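Local coordinates for possible substrate binding protein of ABC transporter system (Rhodopseudomonas palustris, PDB 3N0X) that probably binds branched-chain amino acids or related substrates and delivers them to an ABC-type uptake transporter, at residues Ala8-Lys13 with Ile50-Gln55; Asp75-Thr80 with Lys98-Glu103; Gly249-Thr254 with Met339-Val344; Tyr255-Ile260 with Trp352-Pro357. All blocks are in the same frame, centred on the assembly; numbering follows the deposited sequence. Where two conformers were deposited one is given.

Contact 1. Residues Ala8-Lys13 with Ile50-Gln55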
loop_
_atom_site.group_PDB
_atom_site.type_symbol
_atom_site.label_atom_id
_atom_site.label_comp_id
_atom_site.label_asym_id
_atom_site.label_seq_id
_atom_site.Cartn_x
_atom_site.Cartn_y
_atom_site.Cartn_z
ATOM N N ALA A 8 13.379 -15.118 5.312
ATOM C CA ALA A 8 13.349 -14.313 6.500
ATOM C C ALA A 8 12.240 -13.279 6.390
ATOM O O ALA A 8 12.132 -12.612 5.375
ATOM C CB ALA A 8 14.719 -13.591 6.716
ATOM N N LEU A 9 11.410 -13.172 7.423
ATOM C CA LEU A 9 10.449 -12.102 7.525
ATOM C C LEU A 9 10.874 -11.146 8.632
ATOM O O LEU A 9 10.987 -11.539 9.809
ATOM C CB LEU A 9 9.044 -12.636 7.853
ATOM C CG LEU A 9 7.992 -11.563 8.174
ATOM C CD1 LEU A 9 7.704 -10.702 6.926
ATOM C CD2 LEU A 9 6.706 -12.230 8.744
ATOM N N ILE A 10 11.116 -9.887 8.270
ATOM C CA ILE A 10 11.464 -8.856 9.237
ATOM C C ILE A 10 10.179 -8.076 9.404
ATOM O O ILE A 10 9.563 -7.673 8.429
ATOM C CB ILE A 10 12.566 -7.933 8.701
ATOM C CG1 ILE A 10 13.723 -8.720 8.071
ATOM C CG2 ILE A 10 13.105 -6.976 9.791
ATOM C CD1 ILE A 10 14.370 -9.774 8.931
ATOM N N TYR A 11 9.764 -7.860 10.639
ATOM C CA TYR A 11 8.480 -7.223 10.941
ATOM C C TYR A 11 8.444 -6.628 12.340
ATOM O O TYR A 11 9.219 -7.034 13.211
ATOM C CB TYR A 11 7.311 -8.199 10.752
ATOM C CG TYR A 11 7.169 -9.426 11.654
ATOM C CD1 TYR A 11 8.225 -9.996 12.364
ATOM C CD2 TYR A 11 5.951 -10.073 11.699
ATOM C CE1 TYR A 11 8.025 -11.117 13.141
ATOM C CE2 TYR A 11 5.746 -11.186 12.456
ATOM C CZ TYR A 11 6.785 -11.731 13.155
ATOM O OH TYR A 11 6.610 -12.898 13.896
ATOM N N GLY A 12 7.556 -5.648 12.535
ATOM C CA GLY A 12 7.469 -4.977 13.818
ATOM C C GLY A 12 6.500 -5.697 14.729
ATOM O O GLY A 12 5.439 -5.142 15.098
ATOM N N LYS A 13 6.834 -6.946 15.029
ATOM C CA LYS A 13 5.971 -7.834 15.818
ATOM C C LYS A 13 5.631 -7.258 17.179
ATOM O O LYS A 13 4.535 -7.500 17.690
ATOM C CB LYS A 13 6.614 -9.206 15.954
ATOM C CG LYS A 13 5.735 -10.294 16.607
ATOM C CD LYS A 13 6.571 -11.523 16.966
ATOM C CE LYS A 13 5.700 -12.650 17.547
ATOM N NZ LYS A 13 6.555 -13.802 17.968
ATOM N N ILE A 50 11.777 -17.900 8.806
ATOM C CA ILE A 50 12.433 -17.392 10.009
ATOM C C ILE A 50 11.887 -15.992 10.239
ATOM O O ILE A 50 12.077 -15.161 9.357
ATOM C CB ILE A 50 13.961 -17.251 9.746
ATOM C CG1 ILE A 50 14.576 -18.608 9.384
ATOM C CG2 ILE A 50 14.687 -16.643 10.953
ATOM C CD1 ILE A 50 14.103 -19.694 10.298
ATOM N N THR A 51 11.262 -15.717 11.378
ATOM C CA THR A 51 10.761 -14.374 11.682
ATOM C C THR A 51 11.695 -13.620 12.649
ATOM O O THR A 51 12.287 -14.216 13.557
ATOM C CB THR A 51 9.331 -14.397 12.249
ATOM O OG1 THR A 51 9.325 -15.068 13.517
ATOM C CG2 THR A 51 8.369 -15.113 11.299
ATOM N N LYS A 52 11.830 -12.313 12.421
ATOM C CA LYS A 52 12.717 -11.456 13.196
ATOM C C LYS A 52 11.910 -10.204 13.541
ATOM O O LYS A 52 11.583 -9.394 12.669
ATOM C CB LYS A 52 13.945 -11.021 12.379
ATOM C CG LYS A 52 14.870 -12.127 11.875
ATOM C CD LYS A 52 15.890 -12.448 12.959
ATOM C CE LYS A 52 16.847 -13.506 12.492
ATOM N NZ LYS A 52 17.331 -14.299 13.646
ATOM N N ASP A 53 11.624 -10.027 14.818
ATOM C CA ASP A 53 10.951 -8.841 15.303
ATOM C C ASP A 53 11.932 -7.682 15.398
ATOM O O ASP A 53 12.938 -7.778 16.126
ATOM C CB ASP A 53 10.359 -9.177 16.670
ATOM C CG ASP A 53 9.684 -8.008 17.354
ATOM O OD1 ASP A 53 9.362 -6.953 16.751
ATOM O OD2 ASP A 53 9.429 -8.218 18.559
ATOM N N ASP A 54 11.669 -6.597 14.672
ATOM C CA ASP A 54 12.514 -5.407 14.757
ATOM C C ASP A 54 11.982 -4.296 15.648
ATOM O O ASP A 54 12.618 -3.260 15.778
ATOM C CB ASP A 54 12.879 -4.874 13.355
ATOM C CG ASP A 54 11.694 -4.315 12.579
ATOM O OD1 ASP A 54 10.619 -4.065 13.162
ATOM O OD2 ASP A 54 11.875 -4.069 11.367
ATOM N N GLN A 55 10.826 -4.515 16.265
ATOM C CA GLN A 55 10.175 -3.541 17.137
ATOM C C GLN A 55 9.923 -2.197 16.476
ATOM O O GLN A 55 9.710 -1.209 17.145
ATOM C CB GLN A 55 10.973 -3.367 18.435
ATOM C CG GLN A 55 11.283 -4.686 19.133
ATOM C CD GLN A 55 12.015 -4.513 20.430
ATOM O OE1 GLN A 55 11.799 -3.542 21.146
ATOM N NE2 GLN A 55 12.911 -5.441 20.727
#

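Contact 2. Residues Asp75-Thr80 with Lys98-Glu103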
loop_
_atom_site.group_PDB
_atom_site.type_symbol
_atom_site.label_atom_id
_atom_site.label_comp_id
_atom_site.label_asym_id
_atom_site.label_seq_id
_atom_site.Cartn_x
_atom_site.Cartn_y
_atom_site.Cartn_z
ATOM N N ASP A 75 17.930 -17.135 2.330
ATOM C CA ASP A 75 18.154 -16.952 0.916
ATOM C C ASP A 75 17.604 -15.621 0.415
ATOM O O ASP A 75 18.055 -15.103 -0.601
ATOM C CB ASP A 75 17.526 -18.123 0.146
ATOM C CG ASP A 75 18.143 -19.482 0.561
ATOM O OD1 ASP A 75 19.393 -19.570 0.581
ATOM O OD2 ASP A 75 17.403 -20.430 0.904
ATOM N N ILE A 76 16.600 -15.103 1.113
ATOM C CA ILE A 76 15.872 -13.920 0.698
ATOM C C ILE A 76 15.124 -13.433 1.930
ATOM O O ILE A 76 14.871 -14.205 2.858
ATOM C CB ILE A 76 14.927 -14.266 -0.493
ATOM C CG1 ILE A 76 14.332 -12.997 -1.119
ATOM C CG2 ILE A 76 13.858 -15.256 -0.080
ATOM C CD1 ILE A 76 13.858 -13.200 -2.569
ATOM N N ALA A 77 14.868 -12.129 1.989
ATOM C CA ALA A 77 14.129 -11.566 3.108
ATOM C C ALA A 77 12.982 -10.727 2.602
ATOM O O ALA A 77 13.007 -10.215 1.475
ATOM C CB ALA A 77 15.059 -10.692 3.984
ATOM N N ILE A 78 11.976 -10.611 3.466
ATOM C CA ILE A 78 10.804 -9.757 3.262
ATOM C C ILE A 78 10.682 -8.876 4.474
ATOM O O ILE A 78 10.806 -9.366 5.584
ATOM C CB ILE A 78 9.512 -10.624 3.149
ATOM C CG1 ILE A 78 9.608 -11.628 1.995
ATOM C CG2 ILE A 78 8.249 -9.742 2.999
ATOM C CD1 ILE A 78 8.540 -12.775 2.074
ATOM N N GLY A 79 10.500 -7.562 4.291
ATOM C CA GLY A 79 10.303 -6.666 5.425
ATOM C C GLY A 79 10.135 -5.232 4.973
ATOM O O GLY A 79 10.274 -4.941 3.766
ATOM N N THR A 80 9.780 -4.309 5.854
ATOM C CA THR A 80 9.344 -4.529 7.227
ATOM C C THR A 80 8.174 -3.575 7.445
ATOM O O THR A 80 7.732 -2.896 6.492
ATOM C CB THR A 80 10.499 -4.306 8.253
ATOM O OG1 THR A 80 10.014 -4.577 9.577
ATOM C CG2 THR A 80 11.063 -2.926 8.181
ATOM N N LYS A 98 22.141 -9.964 -1.011
ATOM C CA LYS A 98 20.922 -10.749 -0.912
ATOM C C LYS A 98 19.714 -9.826 -1.130
ATOM O O LYS A 98 19.754 -8.638 -0.831
ATOM C CB LYS A 98 20.871 -11.516 0.423
ATOM C CG LYS A 98 21.819 -12.733 0.476
ATOM C CD LYS A 98 21.558 -13.620 1.687
ATOM C CE LYS A 98 22.414 -14.900 1.712
ATOM N NZ LYS A 98 22.404 -15.625 3.021
ATOM N N ILE A 99 18.647 -10.387 -1.679
ATOM C CA ILE A 99 17.459 -9.617 -1.984
ATOM C C ILE A 99 16.641 -9.326 -0.725
ATOM O O ILE A 99 16.493 -10.181 0.155
ATOM C CB ILE A 99 16.620 -10.351 -3.039
ATOM C CG1 ILE A 99 17.344 -10.265 -4.406
ATOM C CG2 ILE A 99 15.202 -9.754 -3.131
ATOM C CD1 ILE A 99 16.821 -11.270 -5.370
ATOM N N LEU A 100 16.073 -8.130 -0.691
ATOM C CA LEU A 100 15.047 -7.750 0.268
ATOM C C LEU A 100 13.805 -7.365 -0.537
ATOM O O LEU A 100 13.861 -6.461 -1.375
ATOM C CB LEU A 100 15.514 -6.579 1.105
ATOM C CG LEU A 100 14.465 -6.007 2.078
ATOM C CD1 LEU A 100 14.014 -7.007 3.143
ATOM C CD2 LEU A 100 14.991 -4.741 2.734
ATOM N N ILE A 101 12.701 -8.061 -0.283
ATOM C CA ILE A 101 11.403 -7.729 -0.872
ATOM C C ILE A 101 10.699 -6.876 0.166
ATOM O O ILE A 101 10.417 -7.312 1.292
ATOM C CB ILE A 101 10.542 -8.975 -1.195
ATOM C CG1 ILE A 101 11.202 -9.801 -2.330
ATOM C CG2 ILE A 101 9.125 -8.523 -1.572
ATOM C CD1 ILE A 101 10.577 -11.196 -2.493
ATOM N N VAL A 102 10.449 -5.630 -0.190
ATOM C CA VAL A 102 9.881 -4.680 0.755
ATOM C C VAL A 102 8.367 -4.844 0.793
ATOM O O VAL A 102 7.682 -4.753 -0.238
ATOM C CB VAL A 102 10.306 -3.234 0.453
ATOM C CG1 VAL A 102 9.578 -2.248 1.444
ATOM C CG2 VAL A 102 11.860 -3.131 0.549
ATOM N N GLU A 103 7.883 -5.071 2.016
ATOM C CA GLU A 103 6.475 -5.359 2.286
ATOM C C GLU A 103 6.290 -5.280 3.783
ATOM O O GLU A 103 6.937 -6.035 4.503
ATOM C CB GLU A 103 6.148 -6.801 1.817
ATOM C CG GLU A 103 4.748 -7.250 2.159
ATOM C CD GLU A 103 3.672 -6.431 1.491
ATOM O OE1 GLU A 103 3.696 -6.273 0.229
ATOM O OE2 GLU A 103 2.752 -6.012 2.249
HETATM O O HOH W 1 18.823 -13.139 -2.556
#

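Contact 3. Residues Gly249-Thr254 with Met339-Val344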
loop_
_atom_site.group_PDB
_atom_site.type_symbol
_atom_site.label_atom_id
_atom_site.label_comp_id
_atom_site.label_asym_id
_atom_site.label_seq_id
_atom_site.Cartn_x
_atom_site.Cartn_y
_atom_site.Cartn_z
ATOM N N GLY A 249 -21.309 7.474 0.514
ATOM C CA GLY A 249 -21.181 7.852 -0.878
ATOM C C GLY A 249 -19.810 8.419 -1.234
ATOM O O GLY A 249 -19.563 8.705 -2.401
HETATM N N MSE A 250 -18.938 8.588 -0.242
HETATM C CA MSE A 250 -17.600 9.108 -0.503
HETATM C C MSE A 250 -16.882 8.181 -1.470
HETATM O O MSE A 250 -16.928 6.944 -1.336
HETATM C CB MSE A 250 -16.770 9.242 0.766
HETATM C CG MSE A 250 -15.394 9.849 0.497
HETATM SE SE MSE A 250 -14.515 10.434 2.099
HETATM C CE MSE A 250 -14.331 8.808 2.855
ATOM N N GLU A 251 -16.163 8.779 -2.421
ATOM C CA GLU A 251 -15.345 8.000 -3.309
ATOM C C GLU A 251 -13.868 8.333 -3.166
ATOM O O GLU A 251 -13.485 9.415 -2.767
ATOM C CB GLU A 251 -15.745 8.228 -4.758
ATOM C CG GLU A 251 -17.188 7.814 -5.043
ATOM C CD GLU A 251 -17.626 7.893 -6.496
ATOM O OE1 GLU A 251 -16.776 8.063 -7.419
ATOM O OE2 GLU A 251 -18.863 7.772 -6.691
ATOM N N GLY A 252 -13.051 7.387 -3.578
ATOM C CA GLY A 252 -11.623 7.473 -3.543
ATOM C C GLY A 252 -11.034 6.234 -4.146
ATOM O O GLY A 252 -11.765 5.418 -4.761
ATOM N N ALA A 253 -9.738 6.031 -3.896
ATOM C CA ALA A 253 -9.102 4.787 -4.276
ATOM C C ALA A 253 -8.397 4.142 -3.118
ATOM O O ALA A 253 -7.940 4.818 -2.206
ATOM C CB ALA A 253 -8.101 5.018 -5.421
ATOM N N THR A 254 -8.336 2.811 -3.166
ATOM C CA THR A 254 -7.717 1.997 -2.137
ATOM C C THR A 254 -6.796 0.913 -2.694
ATOM O O THR A 254 -6.969 0.403 -3.807
ATOM C CB THR A 254 -8.795 1.360 -1.199
ATOM O OG1 THR A 254 -8.145 0.883 0.001
ATOM C CG2 THR A 254 -9.621 0.266 -1.912
HETATM N N MSE A 339 -5.312 -0.934 -8.542
HETATM C CA MSE A 339 -5.819 -0.233 -7.365
HETATM C C MSE A 339 -7.345 -0.090 -7.582
HETATM O O MSE A 339 -7.837 -0.312 -8.692
HETATM C CB MSE A 339 -5.134 1.137 -7.223
HETATM C CG MSE A 339 -3.587 1.043 -7.144
HETATM SE SE MSE A 339 -2.869 0.388 -5.507
HETATM C CE MSE A 339 -3.245 1.967 -4.502
ATOM N N TYR A 340 -8.087 0.232 -6.519
ATOM C CA TYR A 340 -9.560 0.112 -6.571
ATOM C C TYR A 340 -10.267 1.422 -6.281
ATOM O O TYR A 340 -10.104 1.989 -5.212
ATOM C CB TYR A 340 -10.047 -0.981 -5.604
ATOM C CG TYR A 340 -9.319 -2.287 -5.859
ATOM C CD1 TYR A 340 -9.611 -3.044 -6.977
ATOM C CD2 TYR A 340 -8.309 -2.719 -4.996
ATOM C CE1 TYR A 340 -8.925 -4.228 -7.240
ATOM C CE2 TYR A 340 -7.615 -3.881 -5.261
ATOM C CZ TYR A 340 -7.921 -4.639 -6.353
ATOM O OH TYR A 340 -7.209 -5.823 -6.644
ATOM N N HIS A 341 -11.005 1.915 -7.250
ATOM C CA HIS A 341 -11.879 3.056 -7.091
ATOM C C HIS A 341 -13.139 2.529 -6.411
ATOM O O HIS A 341 -13.829 1.671 -6.946
ATOM C CB HIS A 341 -12.205 3.640 -8.486
ATOM C CG HIS A 341 -13.175 4.798 -8.498
ATOM N ND1 HIS A 341 -13.564 5.372 -9.693
ATOM C CD2 HIS A 341 -13.855 5.450 -7.514
ATOM C CE1 HIS A 341 -14.424 6.350 -9.439
ATOM N NE2 HIS A 341 -14.605 6.441 -8.127
ATOM N N PHE A 342 -13.428 3.081 -5.232
ATOM C CA PHE A 342 -14.536 2.611 -4.349
ATOM C C PHE A 342 -15.524 3.727 -4.100
ATOM O O PHE A 342 -15.248 4.903 -4.355
ATOM C CB PHE A 342 -14.010 2.111 -2.991
ATOM C CG PHE A 342 -13.400 3.195 -2.161
ATOM C CD1 PHE A 342 -14.177 4.040 -1.367
ATOM C CD2 PHE A 342 -12.012 3.397 -2.167
ATOM C CE1 PHE A 342 -13.611 5.067 -0.655
ATOM C CE2 PHE A 342 -11.427 4.419 -1.408
ATOM C CZ PHE A 342 -12.237 5.266 -0.647
ATOM N N LYS A 343 -16.714 3.333 -3.608
ATOM C CA LYS A 343 -17.720 4.247 -3.101
ATOM C C LYS A 343 -18.177 3.699 -1.738
ATOM O O LYS A 343 -18.471 2.479 -1.609
ATOM C CB LYS A 343 -18.896 4.375 -4.065
ATOM C CG LYS A 343 -19.931 5.441 -3.676
ATOM C CD LYS A 343 -21.005 5.655 -4.764
ATOM C CE LYS A 343 -21.799 6.915 -4.486
ATOM N NZ LYS A 343 -20.980 8.172 -4.672
ATOM N N VAL A 344 -18.202 4.553 -0.714
ATOM C CA VAL A 344 -18.595 4.111 0.605
ATOM C C VAL A 344 -20.098 3.788 0.667
ATOM O O VAL A 344 -20.946 4.621 0.272
ATOM C CB VAL A 344 -18.249 5.182 1.681
ATOM C CG1 VAL A 344 -18.921 4.860 3.049
ATOM C CG2 VAL A 344 -16.722 5.319 1.852
#

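Contact 4. Residues Tyr255-Ile260 with Trp352-Pro357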
loop_
_atom_site.group_PDB
_atom_site.type_symbol
_atom_site.label_atom_id
_atom_site.label_comp_id
_atom_site.label_asym_id
_atom_site.label_seq_id
_atom_site.Cartn_x
_atom_site.Cartn_y
_atom_site.Cartn_z
ATOM N N TYR A 255 -5.828 0.539 -1.867
ATOM C CA TYR A 255 -4.921 -0.568 -2.173
ATOM C C TYR A 255 -5.657 -1.919 -2.163
ATOM O O TYR A 255 -5.328 -2.825 -2.922
ATOM C CB TYR A 255 -3.799 -0.563 -1.098
ATOM C CG TYR A 255 -2.972 -1.840 -0.961
ATOM C CD1 TYR A 255 -2.013 -2.216 -1.907
ATOM C CD2 TYR A 255 -3.124 -2.631 0.135
ATOM C CE1 TYR A 255 -1.251 -3.372 -1.747
ATOM C CE2 TYR A 255 -2.421 -3.811 0.265
ATOM C CZ TYR A 255 -1.452 -4.159 -0.651
ATOM O OH TYR A 255 -0.711 -5.311 -0.471
ATOM N N TYR A 256 -6.614 -2.066 -1.262
ATOM C CA TYR A 256 -7.295 -3.331 -1.041
ATOM C C TYR A 256 -8.564 -3.141 -0.215
ATOM O O TYR A 256 -8.641 -2.268 0.639
ATOM C CB TYR A 256 -6.379 -4.318 -0.306
ATOM C CG TYR A 256 -6.934 -5.741 -0.141
ATOM C CD1 TYR A 256 -6.933 -6.664 -1.197
ATOM C CD2 TYR A 256 -7.416 -6.172 1.092
ATOM C CE1 TYR A 256 -7.413 -7.959 -1.005
ATOM C CE2 TYR A 256 -7.890 -7.444 1.287
ATOM C CZ TYR A 256 -7.915 -8.330 0.209
ATOM O OH TYR A 256 -8.397 -9.601 0.440
ATOM N N TYR A 257 -9.562 -3.971 -0.500
ATOM C CA TYR A 257 -10.728 -4.195 0.378
ATOM C C TYR A 257 -11.126 -5.626 0.066
ATOM O O TYR A 257 -11.245 -5.972 -1.097
ATOM C CB TYR A 257 -11.861 -3.185 0.143
ATOM C CG TYR A 257 -13.046 -3.428 1.028
ATOM C CD1 TYR A 257 -13.020 -3.030 2.349
ATOM C CD2 TYR A 257 -14.167 -4.078 0.565
ATOM C CE1 TYR A 257 -14.103 -3.265 3.185
ATOM C CE2 TYR A 257 -15.256 -4.305 1.364
ATOM C CZ TYR A 257 -15.217 -3.916 2.675
ATOM O OH TYR A 257 -16.300 -4.196 3.476
ATOM N N TYR A 258 -11.305 -6.444 1.094
ATOM C CA TYR A 258 -11.453 -7.887 0.902
ATOM C C TYR A 258 -12.502 -8.297 -0.126
ATOM O O TYR A 258 -12.304 -9.269 -0.846
ATOM C CB TYR A 258 -11.704 -8.608 2.234
ATOM C CG TYR A 258 -12.984 -8.243 2.960
ATOM C CD1 TYR A 258 -13.053 -7.116 3.772
ATOM C CD2 TYR A 258 -14.107 -9.048 2.861
ATOM C CE1 TYR A 258 -14.237 -6.787 4.457
ATOM C CE2 TYR A 258 -15.289 -8.733 3.542
ATOM C CZ TYR A 258 -15.348 -7.600 4.334
ATOM O OH TYR A 258 -16.544 -7.279 4.987
ATOM N N ASP A 259 -13.628 -7.584 -0.169
ATOM C CA ASP A 259 -14.754 -8.026 -0.992
ATOM C C ASP A 259 -14.674 -7.484 -2.400
ATOM O O ASP A 259 -15.532 -7.794 -3.215
ATOM C CB ASP A 259 -16.102 -7.638 -0.352
ATOM C CG ASP A 259 -17.281 -8.510 -0.839
ATOM O OD1 ASP A 259 -17.117 -9.738 -0.941
ATOM O OD2 ASP A 259 -18.391 -7.966 -1.069
ATOM N N ILE A 260 -13.641 -6.687 -2.727
ATOM C CA ILE A 260 -13.546 -6.176 -4.097
ATOM C C ILE A 260 -12.920 -7.133 -5.136
ATOM O O ILE A 260 -13.545 -7.431 -6.158
ATOM C CB ILE A 260 -12.910 -4.767 -4.170
ATOM C CG1 ILE A 260 -13.864 -3.729 -3.553
ATOM C CG2 ILE A 260 -12.584 -4.354 -5.601
ATOM C CD1 ILE A 260 -13.316 -2.304 -3.586
ATOM N N TRP A 352 -16.909 -1.574 9.903
ATOM C CA TRP A 352 -16.246 -0.672 8.958
ATOM C C TRP A 352 -17.222 -0.228 7.887
ATOM O O TRP A 352 -18.166 -0.918 7.583
ATOM C CB TRP A 352 -15.073 -1.367 8.276
ATOM C CG TRP A 352 -15.375 -2.770 7.802
ATOM C CD1 TRP A 352 -15.904 -3.154 6.590
ATOM C CD2 TRP A 352 -15.197 -3.973 8.560
ATOM N NE1 TRP A 352 -16.057 -4.513 6.565
ATOM C CE2 TRP A 352 -15.625 -5.038 7.759
ATOM C CE3 TRP A 352 -14.703 -4.247 9.846
ATOM C CZ2 TRP A 352 -15.576 -6.377 8.190
ATOM C CZ3 TRP A 352 -14.664 -5.555 10.280
ATOM C CH2 TRP A 352 -15.082 -6.612 9.440
ATOM N N ALA A 353 -16.974 0.933 7.305
ATOM C CA ALA A 353 -17.668 1.320 6.088
ATOM C C ALA A 353 -17.365 0.274 5.030
ATOM O O ALA A 353 -16.241 -0.226 4.952
ATOM C CB ALA A 353 -17.183 2.683 5.596
ATOM N N VAL A 354 -18.359 -0.035 4.196
ATOM C CA VAL A 354 -18.187 -1.041 3.143
ATOM C C VAL A 354 -17.741 -0.286 1.924
ATOM O O VAL A 354 -18.405 0.667 1.507
ATOM C CB VAL A 354 -19.508 -1.787 2.866
ATOM C CG1 VAL A 354 -19.355 -2.744 1.664
ATOM C CG2 VAL A 354 -19.916 -2.566 4.117
ATOM N N LEU A 355 -16.630 -0.718 1.335
ATOM C CA LEU A 355 -16.094 -0.088 0.141
ATOM C C LEU A 355 -16.615 -0.843 -1.073
ATOM O O LEU A 355 -16.105 -1.928 -1.419
ATOM C CB LEU A 355 -14.561 -0.029 0.166
ATOM C CG LEU A 355 -13.954 0.685 1.396
ATOM C CD1 LEU A 355 -12.447 0.929 1.189
ATOM C CD2 LEU A 355 -14.683 1.997 1.747
ATOM N N GLU A 356 -17.631 -0.299 -1.717
ATOM C CA GLU A 356 -18.190 -0.910 -2.901
ATOM C C GLU A 356 -17.344 -0.555 -4.134
ATOM O O GLU A 356 -16.841 0.548 -4.232
ATOM C CB GLU A 356 -19.645 -0.482 -3.098
ATOM C CG GLU A 356 -20.490 -1.031 -1.938
ATOM C CD GLU A 356 -21.965 -1.061 -2.215
ATOM O OE1 GLU A 356 -22.474 -0.034 -2.738
ATOM O OE2 GLU A 356 -22.587 -2.109 -1.868
ATOM N N PRO A 357 -17.217 -1.484 -5.078
ATOM C CA PRO A 357 -16.405 -1.231 -6.257
ATOM C C PRO A 357 -17.089 -0.259 -7.218
ATOM O O PRO A 357 -18.281 -0.393 -7.500
ATOM C CB PRO A 357 -16.288 -2.612 -6.887
ATOM C CG PRO A 357 -17.506 -3.306 -6.483
ATOM C CD PRO A 357 -17.781 -2.846 -5.092
#

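Contact 1. Residues Ala8-Lys13 with Ile50-Gln55
With chi1 at 65°, Tyr11 holds CG between its own backbone N and carbonyl carbon, and this turns the ring back along the strand until CE1 lies 3.6 Å from Thr51 CB. Asp54 adopts a similar first torsion (67°), which brings its OD2 to 3.5 Å from Ile10 CG2. Tyr11 and Thr51 lie on the adjacent parallel strands 5-11 and 45-53 of the mixed sheet in the N-terminal lobe of this periplasmic binding protein, and Asp54 just past the end of the second. The strand pairing is evident from alternating hydrogen bonds: Leu9 N to Ile50 O, Lys52 N to Leu9 O (2.9 Å), Tyr11 N to Lys52 O, and Asp54 N to Tyr11 O. Leu9 CD2 and Lys13 CB lie against opposite faces of the Tyr11 ring, each toward its rim, and Lys52 O is at its edge, 3.4 Å from CD1. The Tyr11 hydroxyl is hydrogen-bonded to Glu25 of helix 18-35, which fixes the far end of the ring. On the opposite side of the sheet Ile10 CD1 rests on Lys52 CB at 3.7 Å, while the ammonium of Lys52 runs on to Asp72 and Glu67. Asp54 OD2 is hydrogen-bonded to Thr80 and Ser61. Just past strand 5-11 Gly12 centres an inverse gamma turn; Asp53, last of its strand, opens an Asx turn, OD1 accepting from Gln55 N at 2.9 Å from above the carboxylate plane, while OD2 is hydrogen-bonded to Thr14.

Contact 2. Residues Asp75-Thr80 with Lys98-Glu103
Ala77 to Gly79 pair in parallel with Leu100 to Val102, the strand axes 22° apart, through four backbone bonds; Ile101 N to Ala77 O is short (2.8 Å) and nearly straight, whereas Glu103 N reaches Gly79 O from above the carbonyl plane. These are the two strands of a beta-alpha-beta crossover through helix 83-96. On one face, Ile76 swings CG1 anti to the backbone N (chi1 -170°), which lets CD1 touch Ile99 CG2 at 3.7 Å and Ile101 CD1 at 3.8 Å, under Val295 of helix 283-302. With an alanine in place of Ile76, a gap would probably open beside Ile99 and Ile101, costing Val295 one of its packing contacts. On the other face Ala77 CB meets Leu100 CD1 at 3.9 Å. Before the strands, one water donates to Asp75 O and accepts from Ile99 N. The side chains meet across the pair carbon to carbon, mostly between aliphatic residues, so backbone bonds supply the direction here and the packing between helices supplies the burial.

Contact 3. Residues Gly249-Thr254 with Met339-Val344
An antiparallel strand pair of the C-terminal lobe brings Glu251 against His341 and Lys343, all on one side of the sheet. His341 NE2 donates to Glu251 OE1 at 2.8 Å; the acceptor lies close to the imidazole plane, but the nitrogen meets the carboxylate from above its plane, the two flat groups being turned 56° apart. Less certain are two bonds made in one of the two conformers of Lys343: there Glu251 OE2 takes a salt bridge on its anti side from Lys343 NZ at 3.0 Å, and a last bend (chi4 69°) also sets NZ on a lone pair of Gly249 O, 2.7 Å away. Replacing Glu251 by an alanine would probably leave both the His341 N-H and the Lys343 ammonium without their carboxylate partner. The backbone follows the pattern of this antiparallel sheet, with hydrogen-bonded pairs Thr254-Tyr340 and Gly252-Phe342; in the latter, Phe342 N to Gly252 O is 2.9 Å, while the return bond from Gly252 N to Phe342 O is weak at 3.4 Å. Gly252 matters sterically: Phe342 folds its ring back over it, CA lying 4.1 Å from the ring centroid over one face as a CH-pi contact, where a CB would probably come too close to Phe342 CZ. Further along that side, Thr254 CB touches Phe342 CD2 and its CG2 lies 3.9 Å from Tyr340 CB.

Contact 4. Residues Tyr255-Ile260 with Trp352-Pro357
Leu355 sets its CB over a face of the Tyr257 ring, 4.0 Å from the centroid and 19° off the ring normal, a CH-pi contact at the middle of this interface. With CG anti to the backbone N (chi1 179°), Tyr257 carries its ring to Leu355, and the two side chains cross at a slant. The opposite face of the ring carries Tyr258 CD1. At one end Ile260 extends the apolar patch, CG1 lying 4.3 Å from Pro357 CB, while its CD1 meets the backbone carbonyl of Leu355, 3.6 Å from O. Leu355 N also sits above the Tyr257 ring, 3.7 Å from CZ; like Ala353 O, it is buried here and has no hydrogen-bonding partner in the model. The polar edge is formed by the indole of Trp352, whose NE1 lies between two phenol oxygens. In one of the two conformers of Tyr258, its bond to Tyr258 OH is 3.2 Å long with the oxygen almost in the indole plane; the one to Tyr257 OH, 3.1 Å, is weak because its angle is only 121°. One N-H then appears to be shared by two hydroxyls. Tyr257, Tyr258 and Trp352 form an aromatic cluster in which a type I beta turn, Tyr257 to Ile260, is laid against strand 354-357 of the C-terminal lobe.

Overall arrangement
From the N terminus, contact 1 closes a loop through helix 18-35, and contact 2 follows in series, closing the crossover through helix 83-96. The two share one sheet, since strands 5-11 and 76-79 are neighbours, joined by a probable backbone hydrogen bond from Ile10 N to Ile78 O. Contacts 3 and 4 lie in the other lobe, with contact 3 about 32 Å from contact 1 between centres. Residues 249-254 and 255-260 are followed by 339-344 and 352-357, so these two contacts cross. Both use the antiparallel sheet, where a probable backbone hydrogen bond from Lys343 N to Glu356 O joins strands 335-345 and 354-357. Between their segments, helix 283-302 packs on contact 2, consistent with the chain passing between the lobes.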